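Local coordinates for Lmaj004144AAA protein (Leishmania major, PDB 1Y63), which probably acts as a nucleoside monophosphate kinase that also hydrolyses ATP and serves in late maturation of the small ribosomal subunit, at residues Met103-His108 with Ile152-Glu157. Residues are numbered along the deposited sequence; the frame is centred on the assembly and turned at random.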
# COMPACT_ATOMS: atom_id res chain seq x y z
N MET A 103 0.91 -9.70 5.61
CA MET A 103 2.14 -9.18 5.06
C MET A 103 1.96 -7.69 4.79
O MET A 103 0.89 -7.25 4.30
CB MET A 103 2.51 -9.92 3.76
CG MET A 103 3.85 -9.56 3.23
SD MET A 103 4.08 -10.31 1.59
CE MET A 103 3.56 -11.95 1.87
N VAL A 104 3.00 -6.90 5.08
CA VAL A 104 3.00 -5.48 4.75
C VAL A 104 4.29 -5.21 4.00
O VAL A 104 5.36 -5.54 4.49
CB VAL A 104 2.91 -4.58 5.99
CG1 VAL A 104 3.02 -3.12 5.62
CG2 VAL A 104 1.60 -4.86 6.71
N VAL A 105 4.18 -4.69 2.79
CA VAL A 105 5.33 -4.42 1.95
C VAL A 105 5.47 -2.93 1.84
O VAL A 105 4.52 -2.24 1.44
CB VAL A 105 5.13 -5.00 0.54
CG1 VAL A 105 6.34 -4.74 -0.32
CG2 VAL A 105 4.82 -6.48 0.60
N VAL A 106 6.64 -2.41 2.22
CA VAL A 106 6.89 -0.97 2.11
C VAL A 106 7.88 -0.77 0.97
O VAL A 106 8.98 -1.33 1.00
CB VAL A 106 7.52 -0.40 3.41
CG1 VAL A 106 7.80 1.12 3.26
CG2 VAL A 106 6.70 -0.65 4.64
N LEU A 107 7.49 0.07 0.01
CA LEU A 107 8.30 0.38 -1.15
C LEU A 107 9.08 1.67 -0.95
O LEU A 107 8.55 2.64 -0.43
CB LEU A 107 7.45 0.49 -2.41
CG LEU A 107 6.54 -0.71 -2.73
CD1 LEU A 107 5.76 -0.50 -4.02
CD2 LEU A 107 7.37 -1.93 -2.78
N HIS A 108 10.35 1.63 -1.36
CA HIS A 108 11.22 2.80 -1.43
C HIS A 108 11.67 3.04 -2.84
O HIS A 108 11.74 2.11 -3.65
CB HIS A 108 12.43 2.59 -0.53
CG HIS A 108 12.14 2.80 0.92
ND1 HIS A 108 11.74 4.02 1.42
CD2 HIS A 108 12.21 1.96 1.98
CE1 HIS A 108 11.59 3.92 2.73
NE2 HIS A 108 11.88 2.69 3.10
N ILE A 152 6.26 -9.45 9.81
CA ILE A 152 5.46 -9.46 8.58
C ILE A 152 5.77 -8.28 7.65
O ILE A 152 5.14 -8.15 6.58
CB ILE A 152 3.93 -9.52 8.85
CG1 ILE A 152 3.38 -8.19 9.35
CG2 ILE A 152 3.63 -10.68 9.79
CD1 ILE A 152 1.88 -8.11 9.27
N VAL A 153 6.70 -7.43 8.06
CA VAL A 153 7.01 -6.22 7.29
C VAL A 153 8.21 -6.47 6.39
O VAL A 153 9.29 -6.83 6.87
CB VAL A 153 7.27 -5.01 8.17
CG1 VAL A 153 7.72 -3.82 7.35
CG2 VAL A 153 6.01 -4.64 8.96
N LEU A 154 8.01 -6.24 5.09
CA LEU A 154 9.02 -6.44 4.06
C LEU A 154 9.26 -5.07 3.48
O LEU A 154 8.32 -4.40 3.06
CB LEU A 154 8.48 -7.37 2.98
CG LEU A 154 9.37 -7.86 1.85
CD1 LEU A 154 10.46 -8.78 2.35
CD2 LEU A 154 8.49 -8.60 0.84
N VAL A 155 10.51 -4.61 3.45
CA VAL A 155 10.80 -3.32 2.87
C VAL A 155 11.65 -3.58 1.65
O VAL A 155 12.60 -4.37 1.72
CB VAL A 155 11.55 -2.42 3.87
CG1 VAL A 155 11.90 -1.10 3.27
CG2 VAL A 155 10.70 -2.21 5.12
N ARG A 156 11.34 -2.92 0.53
CA ARG A 156 12.00 -3.23 -0.74
C ARG A 156 12.28 -2.00 -1.56
O ARG A 156 11.43 -1.14 -1.71
CB ARG A 156 11.17 -4.20 -1.56
CG ARG A 156 10.80 -5.49 -0.87
CD ARG A 156 11.96 -6.46 -0.77
NE ARG A 156 12.30 -7.08 -2.04
CZ ARG A 156 13.15 -8.09 -2.22
NH1 ARG A 156 13.79 -8.66 -1.20
NH2 ARG A 156 13.39 -8.54 -3.45
N GLU A 157 13.50 -1.91 -2.07
CA GLU A 157 13.82 -0.89 -3.06
C GLU A 157 13.04 -1.23 -4.31
O GLU A 157 12.98 -2.40 -4.70
CB GLU A 157 15.33 -0.89 -3.34
CG GLU A 157 15.78 0.32 -4.16
CD GLU A 157 15.63 1.66 -3.39
OE1 GLU A 157 15.38 1.66 -2.17
OE2 GLU A 157 15.78 2.73 -4.03
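The H108 imidazole meets V155 with its edge: V155 CG1 lies near the ring plane, in a tight carbon-carbon contact 3.3 Å from H108 CD2. Both ring nitrogens are hydrogen-bonded outside the pair, ND1 to E135 and NE2 to E141 of helix 139-147, which fixes the rotation of the ring. The E157 carboxylate bends back toward H108, its chain turned at chi2 (67°), leaving E157 OE1 3.5 Å from H108 CB; its OE2 is hydrogen-bonded to S110.

Five backbone hydrogen bonds join 103-108 to 152-157, the first from V104 N to I152 O, in parallel register, V104 with V153 through H108 with E157. V104 and V106 each give N-H and C=O to the neighbour: V106 N to L154 O is 2.7 Å, and R156 N to V106 O is 2.9 Å with 158° at the hydrogen. CA-H...O contacts supplement them, as from V105 CA to L154 O at 3.2 Å.

This pairing adds outermost strand 153-157 to the P-loop NTPase sheet of order 2-3-1-4-5, in which 103-108 also bonds to strand 12-16, leading into the ADP-binding loop. The L107 side chain touches T21 of that loop and N158, both in the ADP pocket.

On the face with H108, V106 CB packs against V155 CG2 at 4.0 Å, and helix 139-147 covers both residues. On the other face V105 CG2 lies 4.2 Å from L154 CD2, under helix 161-178, where R156 NE is hydrogen-bonded to T167.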